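Local structure of quinoline 2-oxidoreductase small subunit (Pseudomonas putida, 1T3Q) at residues 100-105 and 154-159; 123-126 and 131-134. The protein carries two [2Fe-2S] clusters and probably relays electrons from the molybdenum centre to the FAD of this quinoline-oxidising molybdenum hydroxylase. All blocks are in the same frame, centred on the assembly; numbering follows the deposited sequence.

Both interactions belong to the helical part of the chain that includes the second [2Fe-2S] cluster-binding residues. In interaction 1, the end of helix 94-101 is tied by charge to the start of helix 157-164. Interaction 2 lies within the stretch of chain that this tie closes, at the turn between helices 111-124 and 130-136. Their centres are 14 Å apart, and they touch through Val133: its CG1 is 3.6 Å from Ile154 CD1, and its CG2 is 3.9 Å from Thr155 CG2. The side chain of His102 in interaction 1 lies about 12 Å from a bound [2Fe-2S] cluster, whereas interaction 2 is a surface contact away from the cofactor-binding sites.

Interaction 1 (100-105 and 154-159)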
loop_
_atom_site.group_PDB
_atom_site.type_symbol
_atom_site.label_atom_id
_atom_site.label_comp_id
_atom_site.label_asym_id
_atom_site.label_seq_id
_atom_site.Cartn_x
_atom_site.Cartn_y
_atom_site.Cartn_z
ATOM N N ARG A 100 13.895 -17.514 -17.596
ATOM C CA ARG A 100 14.712 -17.060 -16.481
ATOM C C ARG A 100 16.167 -17.507 -16.615
ATOM O O ARG A 100 17.087 -16.700 -16.462
ATOM C CB ARG A 100 14.142 -17.583 -15.161
ATOM C CG ARG A 100 14.842 -17.022 -13.943
ATOM C CD ARG A 100 14.404 -17.716 -12.676
ATOM N NE ARG A 100 15.044 -17.120 -11.509
ATOM C CZ ARG A 100 15.183 -17.738 -10.341
ATOM N NH1 ARG A 100 14.723 -18.973 -10.191
ATOM N NH2 ARG A 100 15.780 -17.121 -9.328
ATOM N N ARG A 101 16.374 -18.791 -16.895
ATOM C CA ARG A 101 17.727 -19.324 -17.039
ATOM C C ARG A 101 18.515 -18.651 -18.159
ATOM O O ARG A 101 19.728 -18.470 -18.047
ATOM C CB ARG A 101 17.684 -20.840 -17.286
ATOM C CG ARG A 101 17.268 -21.654 -16.072
ATOM C CD ARG A 101 17.400 -23.159 -16.308
ATOM N NE ARG A 101 16.393 -23.696 -17.225
ATOM C CZ ARG A 101 16.600 -23.957 -18.509
ATOM N NH1 ARG A 101 15.616 -24.447 -19.249
ATOM N NH2 ARG A 101 17.790 -23.738 -19.057
ATOM N N HIS A 102 17.832 -18.273 -19.235
ATOM C CA HIS A 102 18.499 -17.634 -20.364
ATOM C C HIS A 102 18.449 -16.111 -20.334
ATOM O O HIS A 102 18.912 -15.463 -21.270
ATOM C CB HIS A 102 17.902 -18.121 -21.691
ATOM C CG HIS A 102 18.273 -19.530 -22.041
ATOM N ND1 HIS A 102 17.525 -20.618 -21.644
ATOM C CD2 HIS A 102 19.324 -20.028 -22.733
ATOM C CE1 HIS A 102 18.099 -21.727 -22.080
ATOM N NE2 HIS A 102 19.191 -21.397 -22.744
ATOM N N HIS A 103 17.898 -15.549 -19.267
ATOM C CA HIS A 103 17.781 -14.092 -19.148
ATOM C C HIS A 103 17.055 -13.566 -20.389
ATOM O O HIS A 103 17.591 -12.768 -21.162
ATOM C CB HIS A 103 19.171 -13.449 -19.015
ATOM C CG HIS A 103 19.134 -11.972 -18.747
ATOM N ND1 HIS A 103 18.223 -11.396 -17.888
ATOM C CD2 HIS A 103 19.921 -10.962 -19.192
ATOM C CE1 HIS A 103 18.451 -10.096 -17.812
ATOM N NE2 HIS A 103 19.476 -9.807 -18.594
ATOM N N ALA A 104 15.823 -14.032 -20.567
ATOM C CA ALA A 104 14.992 -13.654 -21.707
ATOM C C ALA A 104 14.081 -12.456 -21.420
ATOM O O ALA A 104 13.206 -12.135 -22.217
ATOM C CB ALA A 104 14.143 -14.850 -22.152
ATOM N N LEU A 105 14.268 -11.818 -20.272
ATOM C CA LEU A 105 13.478 -10.636 -19.930
ATOM C C LEU A 105 14.290 -9.682 -19.046
ATOM O O LEU A 105 15.197 -10.089 -18.333
ATOM C CB LEU A 105 12.184 -11.005 -19.197
ATOM C CG LEU A 105 12.355 -11.633 -17.822
ATOM C CD1 LEU A 105 11.158 -11.306 -16.943
ATOM C CD2 LEU A 105 12.527 -13.144 -17.983
ATOM N N ILE A 154 13.224 -20.342 -25.895
ATOM C CA ILE A 154 12.211 -21.136 -26.585
ATOM C C ILE A 154 12.745 -22.423 -27.221
ATOM O O ILE A 154 12.020 -23.414 -27.318
ATOM C CB ILE A 154 11.505 -20.288 -27.667
ATOM C CG1 ILE A 154 10.794 -19.107 -27.000
ATOM C CG2 ILE A 154 10.507 -21.148 -28.454
ATOM C CD1 ILE A 154 10.289 -18.057 -27.967
ATOM N N THR A 155 14.007 -22.409 -27.639
ATOM C CA THR A 155 14.610 -23.580 -28.270
ATOM C C THR A 155 15.387 -24.454 -27.297
ATOM O O THR A 155 16.047 -25.408 -27.707
ATOM C CB THR A 155 15.559 -23.173 -29.423
ATOM O OG1 THR A 155 16.538 -22.242 -28.941
ATOM C CG2 THR A 155 14.776 -22.542 -30.560
ATOM N N ASP A 156 15.309 -24.126 -26.012
ATOM C CA ASP A 156 16.000 -24.889 -24.976
ATOM C C ASP A 156 15.484 -26.329 -25.008
ATOM O O ASP A 156 14.278 -26.560 -25.082
ATOM C CB ASP A 156 15.724 -24.273 -23.602
ATOM C CG ASP A 156 16.489 -24.958 -22.489
ATOM O OD1 ASP A 156 17.601 -24.498 -22.162
ATOM O OD2 ASP A 156 15.980 -25.965 -21.944
ATOM N N PRO A 157 16.391 -27.317 -24.933
ATOM C CA PRO A 157 15.978 -28.726 -24.965
ATOM C C PRO A 157 14.998 -29.159 -23.870
ATOM O O PRO A 157 14.189 -30.057 -24.087
ATOM C CB PRO A 157 17.311 -29.478 -24.915
ATOM C CG PRO A 157 18.212 -28.535 -24.160
ATOM C CD PRO A 157 17.851 -27.194 -24.754
ATOM N N ALA A 158 15.059 -28.523 -22.703
ATOM C CA ALA A 158 14.145 -28.860 -21.614
ATOM C C ALA A 158 12.734 -28.392 -21.971
ATOM O O ALA A 158 11.740 -29.001 -21.561
ATOM C CB ALA A 158 14.600 -28.210 -20.316
ATOM N N VAL A 159 12.657 -27.303 -22.733
ATOM C CA VAL A 159 11.374 -26.760 -23.171
ATOM C C VAL A 159 10.752 -27.690 -24.211
ATOM O O VAL A 159 9.555 -27.987 -24.161
ATOM C CB VAL A 159 11.546 -25.346 -23.789
ATOM C CG1 VAL A 159 10.247 -24.893 -24.438
ATOM C CG2 VAL A 159 11.956 -24.364 -22.710
HETATM O O HOH W 1 20.079 -24.302 -23.953
#
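A salt bridge joins Arg101, in the last turn of helix 94-101, to Asp156, the N-cap of helix 157-164. Arg101 NH1 donates to Asp156 OD2 at 3.1 Å. The carboxylate lies at the edge of the guanidinium, but the two planes stand 59° apart, and NH1 comes to OD2 from above the carboxylate plane. A second bond, from Arg101 NH2 to Asp156 OD1 at 3.2 Å, completes the pair, although the position of OD1 is less certain. The Arg101 chain bends at the CG-CD bond (chi3 -72°), which turns the guanidinium toward Asp156 while NE forms a salt bridge with Asp97.

The same carboxylate caps a helix. Ala158 N donates to Asp156 OD2 at 2.8 Å, reaching the oxygen from the face opposite to Arg101 NH1. With CG anti to the backbone N (chi1 -176°), the carboxylate lies beside its own carbonyl carbon, where OD2 can meet the N-H two residues on.

A water adds a bridge. It donates to Asp156 OD1 at 3.1 Å, a bond that shares the uncertainty of OD1, and is linked to His102 NE2 at 3.3 Å, lying in the plane of the imidazole at its edge. The other ring nitrogen, ND1, is hydrogen-bonded to Ser98 O, which helps to hold the ring's rotation.

Beyond these bonds the segments meet only lightly: the Ala158 methyl, CB, lies 4.0 Å from Arg101 NH1, obliquely to the guanidinium. Asp156 is buried, and its OD2 takes Arg101 NH1 and Ala158 N on opposite faces of the carboxylate, so it would probably favour the ionised form and pin two helix ends together.

Interaction 2 (123-126 and 131-134); sequences AENP and DEVR
Glu132 OE2 faces the amide of Asn125 and is gripped from its own side by Ser129 N, which donates a hydrogen bond to it. Ser129 directly precedes helix 130-136 and Glu132 is in its first turn, so the bond from Ser129 N is the one that a side chain at this position makes in a capping box. The approach of Asn125 is less specific: its ND2 is 3.3 Å from Glu132 OE2, without a hydrogen bond. OE2 lies nearly on the extension of the Asn125 CG-ND2 bond (about 160° at ND2), between the directions of the two N-H bonds, and neither points at it well enough. The amide and carboxylate planes are 66° apart, and the other oxygen, Glu132 OE1, is farther from Asn125 ND2, at 4.7 Å.

Asn125 has its own anchor. It is the first residue to leave helix 111-124, and its OD1 accepts from Ala127 N across Pro126, an Asx turn. With CG anti to the backbone N (chi1 -178°), the amide projects toward helix 130-136: OD1 is held by the turn and ND2 is left facing Glu132. The CA atoms of Asn125 and Glu132 are 9.8 Å apart, and the glutamate chain, extended beyond CG, covers much of that gap.

The neighbouring residues fasten both sides to the fold. Pro126 packs on Ala163 and Arg164 of helix 157-164, Val133 on Ile151 of helix 148-154, and Arg134 forms a salt bridge with Asp721 of the large subunit.

Each polar group is therefore set mainly by its own local backbone bond, and what passes between them is probably a modest electrostatic attraction of the amide N-H groups for the carboxylate at the protein surface.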
loop_
_atom_site.group_PDB
_atom_site.type_symbol
_atom_site.label_atom_id
_atom_site.label_comp_id
_atom_site.label_asym_id
_atom_site.label_seq_id
_atom_site.Cartn_x
_atom_site.Cartn_y
_atom_site.Cartn_z
ATOM N N ALA A 123 3.283 -25.621 -29.364
ATOM C CA ALA A 123 2.150 -26.528 -29.464
ATOM C C ALA A 123 2.187 -27.256 -30.803
ATOM O O ALA A 123 1.904 -28.451 -30.876
ATOM C CB ALA A 123 0.845 -25.757 -29.323
ATOM N N GLU A 124 2.537 -26.532 -31.864
ATOM C CA GLU A 124 2.601 -27.128 -33.195
ATOM C C GLU A 124 3.928 -27.825 -33.471
ATOM O O GLU A 124 3.977 -28.818 -34.195
ATOM C CB GLU A 124 2.380 -26.068 -34.276
ATOM N N ASN A 125 5.002 -27.294 -32.898
ATOM C CA ASN A 125 6.334 -27.848 -33.099
ATOM C C ASN A 125 7.145 -27.685 -31.816
ATOM O O ASN A 125 7.544 -26.577 -31.461
ATOM C CB ASN A 125 7.007 -27.117 -34.263
ATOM C CG ASN A 125 8.389 -27.652 -34.576
ATOM O OD1 ASN A 125 8.856 -28.617 -33.967
ATOM N ND2 ASN A 125 9.052 -27.024 -35.536
ATOM N N PRO A 126 7.400 -28.797 -31.106
ATOM C CA PRO A 126 8.152 -28.854 -29.848
ATOM C C PRO A 126 9.593 -28.362 -29.949
ATOM O O PRO A 126 10.154 -27.850 -28.977
ATOM C CB PRO A 126 8.096 -30.336 -29.476
ATOM C CG PRO A 126 6.878 -30.836 -30.186
ATOM C CD PRO A 126 6.961 -30.147 -31.500
ATOM N N ASP A 131 15.357 -19.988 -36.667
ATOM C CA ASP A 131 14.757 -19.169 -37.720
ATOM C C ASP A 131 13.239 -19.182 -37.653
ATOM O O ASP A 131 12.597 -18.153 -37.856
ATOM C CB ASP A 131 15.207 -19.648 -39.102
ATOM C CG ASP A 131 16.551 -19.078 -39.502
ATOM O OD1 ASP A 131 17.133 -19.559 -40.496
ATOM O OD2 ASP A 131 17.019 -18.137 -38.830
ATOM N N GLU A 132 12.670 -20.351 -37.378
ATOM C CA GLU A 132 11.225 -20.484 -37.277
ATOM C C GLU A 132 10.714 -19.666 -36.093
ATOM O O GLU A 132 9.678 -19.002 -36.183
ATOM C CB GLU A 132 10.847 -21.967 -37.122
ATOM C CG GLU A 132 11.096 -22.776 -38.400
ATOM C CD GLU A 132 11.034 -24.292 -38.209
ATOM O OE1 GLU A 132 11.056 -25.006 -39.235
ATOM O OE2 GLU A 132 10.974 -24.772 -37.055
ATOM N N VAL A 133 11.445 -19.710 -34.984
ATOM C CA VAL A 133 11.042 -18.957 -33.805
ATOM C C VAL A 133 11.117 -17.455 -34.089
ATOM O O VAL A 133 10.179 -16.719 -33.788
ATOM C CB VAL A 133 11.917 -19.301 -32.580
ATOM C CG1 VAL A 133 11.493 -18.456 -31.382
ATOM C CG2 VAL A 133 11.768 -20.786 -32.235
ATOM N N ARG A 134 12.218 -17.000 -34.678
ATOM C CA ARG A 134 12.351 -15.578 -34.983
ATOM C C ARG A 134 11.222 -15.117 -35.903
ATOM O O ARG A 134 10.714 -14.005 -35.764
ATOM C CB ARG A 134 13.715 -15.284 -35.619
ATOM C CG ARG A 134 14.870 -15.249 -34.607
ATOM C CD ARG A 134 16.212 -14.998 -35.288
ATOM N NE ARG A 134 17.334 -14.954 -34.349
ATOM C CZ ARG A 134 17.643 -13.907 -33.588
ATOM N NH1 ARG A 134 16.913 -12.802 -33.643
ATOM N NH2 ARG A 134 18.690 -13.960 -32.777
#